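Adenosine 5'-monophosphoramidase HNT1 (Candida albicans, PDB 6IQ1) probably hydrolyses adenosine 5'-monophosphoramidates to AMP as a homodimeric member of the histidine triad family. Local coordinates at residues 22-28 and 67-71; 71-77 and 108-112. One frame throughout, in Å; residues are numbered along the deposited sequence.

Overall arrangement
Both contacts lay helix 58-74 against one face of the same antiparallel sheet, at different strands. Following the chain, strand 21-24 and the turn after it come first; contact 1 closes when the helix returns over them at residues 67-71, a loop that includes strands 28-32 and 42-46. Contact 2 starts from the end of that helix and closes at 108-112, after strand 87-94. The loops therefore run in series, neither enclosing nor crossing the other, and Leu71 belongs to both. Their centres lie about 12 Å apart, and Ile23 CD1 approaches Val74 CG2 at 4.1 Å. Together they tie an outermost strand and an inner strand to one helix; the second subunit touches both contacts.

Contact 1: residues 22-28 and 67-71; sequences LIETAKT and VVKKL
Strand 22-24 and helix 67-71 run nearly antiparallel, their axes 152° apart and 9.6 Å at closest approach, with Ile23 and Val67 as the nearest CA pair. Ile23 makes the largest contribution from the strand side. Its CG1 lies anti to the carbonyl carbon (chi1 -73°), and the branches divide the helix surface: the Ile23 and Val67 side chains run past each other in opposite directions, with Ile23 CG2 4.0 Å from Val67 CG1, while CD1 lies against the extended chain of Lys70, 3.6 Å from Lys70 CD. That aliphatic stem touches CD1 from CB to CE, and the ammonium beyond pairs with Asp148 of the second subunit. Leu71 CD2 approaches Ile23 CD1 at 4.0 Å and also meets Leu22 CD1, the two leucines crossing at about a right angle. On the turn side, Val67 CG2 lies 3.9 Å from Thr25 OG1, a van der Waals contact, and 4.0 Å from Thr28 CB. Val67 and Thr28 meet tip to tip through methyl groups, whereas Thr28 OG1 is hydrogen-bonded to Asp63, earlier on the same helix. This is helix-on-sheet packing of the HIT fold, in which helix 58-74 covers the hairpin formed by strands 21-24 and 28-32.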
# COMPACT_ATOMS: atom_id res chain seq x y z
N LEU D 22 12.08 10.75 10.10
CA LEU D 22 11.53 9.88 11.13
C LEU D 22 12.43 8.66 11.22
O LEU D 22 13.48 8.72 11.87
CB LEU D 22 10.05 9.56 10.81
CG LEU D 22 9.00 10.67 11.01
CD1 LEU D 22 7.64 10.22 10.54
CD2 LEU D 22 8.90 11.11 12.46
N ILE D 23 12.08 7.55 10.60
CA ILE D 23 12.90 6.35 10.62
C ILE D 23 13.70 6.31 9.33
O ILE D 23 13.16 6.55 8.25
CB ILE D 23 12.03 5.09 10.78
CG1 ILE D 23 11.50 4.99 12.23
CG2 ILE D 23 12.79 3.83 10.38
CD1 ILE D 23 10.55 3.81 12.48
N GLU D 24 14.99 6.03 9.44
CA GLU D 24 15.81 5.78 8.27
C GLU D 24 16.52 4.43 8.41
O GLU D 24 16.85 3.99 9.51
CB GLU D 24 16.83 6.88 8.04
CG GLU D 24 17.47 6.78 6.68
CD GLU D 24 18.58 7.78 6.46
OE1 GLU D 24 18.61 8.83 7.16
OE2 GLU D 24 19.41 7.51 5.56
N THR D 25 16.75 3.79 7.27
CA THR D 25 17.28 2.44 7.17
C THR D 25 18.35 2.47 6.08
O THR D 25 18.46 3.44 5.33
CB THR D 25 16.12 1.44 6.89
OG1 THR D 25 15.42 1.13 8.10
CG2 THR D 25 16.58 0.18 6.25
N ALA D 26 19.18 1.43 6.03
CA ALA D 26 20.10 1.28 4.90
C ALA D 26 19.37 1.44 3.58
O ALA D 26 19.91 2.01 2.62
CB ALA D 26 20.80 -0.08 4.96
N LYS D 27 18.13 0.96 3.50
CA LYS D 27 17.39 0.95 2.24
C LYS D 27 16.19 1.89 2.19
O LYS D 27 15.72 2.20 1.09
CB LYS D 27 16.93 -0.48 1.91
CG LYS D 27 18.05 -1.33 1.30
CD LYS D 27 17.71 -2.82 1.34
CE LYS D 27 18.95 -3.70 1.13
NZ LYS D 27 19.71 -3.31 -0.10
N THR D 28 15.69 2.39 3.32
CA THR D 28 14.43 3.11 3.33
C THR D 28 14.56 4.45 4.04
O THR D 28 15.35 4.59 4.97
CB THR D 28 13.34 2.25 4.00
OG1 THR D 28 13.17 1.04 3.26
CG2 THR D 28 12.01 2.98 4.05
N VAL D 67 9.32 -1.17 7.83
CA VAL D 67 9.44 0.20 8.29
C VAL D 67 8.06 0.80 8.58
O VAL D 67 7.87 1.46 9.61
CB VAL D 67 10.23 1.04 7.28
CG1 VAL D 67 10.15 2.52 7.65
CG2 VAL D 67 11.67 0.54 7.20
N VAL D 68 7.09 0.59 7.67
CA VAL D 68 5.74 1.11 7.91
C VAL D 68 5.19 0.54 9.21
O VAL D 68 4.59 1.26 10.02
CB VAL D 68 4.81 0.80 6.71
CG1 VAL D 68 3.41 1.34 6.96
CG2 VAL D 68 5.37 1.38 5.42
N LYS D 69 5.42 -0.75 9.45
CA LYS D 69 4.97 -1.36 10.70
C LYS D 69 5.61 -0.68 11.90
O LYS D 69 4.92 -0.35 12.87
CB LYS D 69 5.30 -2.85 10.70
CG LYS D 69 5.02 -3.49 12.03
CD LYS D 69 5.16 -4.98 11.91
CE LYS D 69 5.18 -5.64 13.25
NZ LYS D 69 5.83 -6.94 13.05
N LYS D 70 6.92 -0.45 11.84
CA LYS D 70 7.58 0.25 12.94
C LYS D 70 7.01 1.66 13.12
O LYS D 70 6.85 2.13 14.26
CB LYS D 70 9.10 0.28 12.70
CG LYS D 70 9.90 0.51 13.97
CD LYS D 70 11.37 0.57 13.68
CE LYS D 70 12.17 1.06 14.89
NZ LYS D 70 13.62 1.13 14.56
N LEU D 71 6.65 2.34 12.01
CA LEU D 71 6.07 3.67 12.13
C LEU D 71 4.70 3.65 12.81
O LEU D 71 4.35 4.61 13.52
CB LEU D 71 5.96 4.34 10.75
CG LEU D 71 7.27 4.82 10.14
CD1 LEU D 71 7.11 4.99 8.64
CD2 LEU D 71 7.75 6.12 10.81

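Contact 2: residues 71-77 and 108-112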
# COMPACT_ATOMS: atom_id res chain seq x y z
N LEU D 71 6.65 2.34 12.01
CA LEU D 71 6.07 3.67 12.13
C LEU D 71 4.70 3.65 12.81
O LEU D 71 4.35 4.61 13.52
CB LEU D 71 5.96 4.34 10.75
CG LEU D 71 7.27 4.82 10.14
CD1 LEU D 71 7.11 4.99 8.64
CD2 LEU D 71 7.75 6.12 10.81
N THR D 72 3.90 2.59 12.62
CA THR D 72 2.64 2.50 13.36
C THR D 72 2.89 2.39 14.87
O THR D 72 2.03 2.77 15.66
CB THR D 72 1.77 1.32 12.88
OG1 THR D 72 2.42 0.06 13.14
CG2 THR D 72 1.45 1.42 11.39
N LYS D 73 4.06 1.91 15.28
CA LYS D 73 4.40 1.97 16.70
C LYS D 73 4.76 3.39 17.14
O LYS D 73 4.33 3.83 18.21
CB LYS D 73 5.54 1.01 17.03
CG LYS D 73 5.18 -0.46 16.97
CD LYS D 73 6.40 -1.32 17.23
CE LYS D 73 6.28 -2.68 16.57
NZ LYS D 73 7.21 -3.67 17.17
N VAL D 74 5.54 4.11 16.32
CA VAL D 74 5.85 5.50 16.62
C VAL D 74 4.59 6.33 16.73
O VAL D 74 4.46 7.18 17.62
CB VAL D 74 6.79 6.09 15.55
CG1 VAL D 74 7.18 7.49 15.95
CG2 VAL D 74 8.04 5.20 15.36
N LEU D 75 3.62 6.10 15.84
CA LEU D 75 2.38 6.86 15.83
C LEU D 75 1.34 6.33 16.81
O LEU D 75 0.25 6.90 16.88
CB LEU D 75 1.78 6.87 14.42
CG LEU D 75 2.26 7.85 13.35
CD1 LEU D 75 3.77 7.75 13.11
CD2 LEU D 75 1.52 7.56 12.09
N LYS D 76 1.62 5.24 17.53
CA LYS D 76 0.75 4.61 18.52
C LYS D 76 -0.48 3.96 17.91
O LYS D 76 -1.35 3.47 18.66
CB LYS D 76 0.32 5.59 19.62
CG LYS D 76 1.38 5.86 20.71
CD LYS D 76 0.83 6.83 21.76
CE LYS D 76 1.31 6.48 23.17
NZ LYS D 76 2.60 7.17 23.50
N LEU D 77 -0.59 3.93 16.57
CA LEU D 77 -1.65 3.19 15.90
C LEU D 77 -1.66 1.71 16.26
O LEU D 77 -2.69 1.04 16.09
CB LEU D 77 -1.49 3.31 14.38
CG LEU D 77 -1.62 4.69 13.73
CD1 LEU D 77 -1.17 4.68 12.26
CD2 LEU D 77 -3.06 5.17 13.83
N HIS D 108 2.25 6.02 1.41
CA HIS D 108 1.60 6.87 2.40
C HIS D 108 1.12 6.02 3.57
O HIS D 108 0.41 5.02 3.38
CB HIS D 108 0.40 7.62 1.82
CG HIS D 108 0.70 8.46 0.61
ND1 HIS D 108 0.96 9.81 0.69
CD2 HIS D 108 0.78 8.13 -0.70
CE1 HIS D 108 1.18 10.28 -0.53
NE2 HIS D 108 1.09 9.28 -1.39
N LEU D 109 1.49 6.41 4.78
CA LEU D 109 0.89 5.88 6.01
C LEU D 109 -0.05 6.96 6.53
O LEU D 109 0.41 8.00 7.02
CB LEU D 109 1.95 5.52 7.05
CG LEU D 109 1.35 5.20 8.42
CD1 LEU D 109 0.35 4.04 8.33
CD2 LEU D 109 2.40 4.88 9.45
N ILE D 110 -1.35 6.74 6.40
CA ILE D 110 -2.32 7.80 6.67
C ILE D 110 -3.25 7.41 7.80
O ILE D 110 -4.10 6.53 7.61
CB ILE D 110 -3.15 8.14 5.43
CG1 ILE D 110 -2.28 8.24 4.18
CG2 ILE D 110 -3.91 9.43 5.67
CD1 ILE D 110 -3.11 8.26 2.89
N PRO D 111 -3.14 8.04 8.97
CA PRO D 111 -4.09 7.76 10.05
C PRO D 111 -5.52 8.13 9.66
O PRO D 111 -5.75 9.09 8.93
CB PRO D 111 -3.56 8.63 11.20
CG PRO D 111 -2.04 8.66 10.93
CD PRO D 111 -1.96 8.80 9.44
N LYS D 112 -6.48 7.34 10.13
CA LYS D 112 -7.89 7.58 9.80
C LYS D 112 -8.67 7.80 11.10
O LYS D 112 -9.18 6.84 11.69
CB LYS D 112 -8.49 6.41 8.98
CG LYS D 112 -9.92 6.65 8.51
CD LYS D 112 -9.95 7.60 7.34
CE LYS D 112 -11.36 7.87 6.86
NZ LYS D 112 -11.39 8.93 5.81
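Leu109 reaches from strand 108-112 toward the last turn of helix 58-74, and its CD2 methyl marks the tight part of the contact. That methyl lies 3.8 Å from Leu71 CB and 3.9 Å from Leu75 CD2, Leu75 and Leu109 meeting tip to tip. With CG anti to the backbone N (chi1 170°), Leu109 also brings its methyls against Thr72 CG2, CD2 at 4.1 Å and CD1 only slightly farther, the side chains crossing at about a right angle. Thr72 OG1 is hydrogen-bonded to the carbonyl oxygen of Lys69, and chi1 of 64° leaves CG2 on the side facing Leu109. Two residues along the strand, Pro111 offers CG to Leu75 CD2 at 3.9 Å, again crosswise. Packing is looser at Leu77, though it is buried: its CD1 stays 4.3 Å from Leu109 CD1 and the same distance from Pro111 CG. The solvent side lies at partly exposed Leu75 and at exposed Lys76, which stands clear of the strand, ends the helical run with positive phi (68°) and forms a salt bridge to Glu143 of the second subunit. The helix end thus rests on strand 107-112, Leu109 lying between Ile44 of strand 42-46 and Tyr88 of strand 87-94.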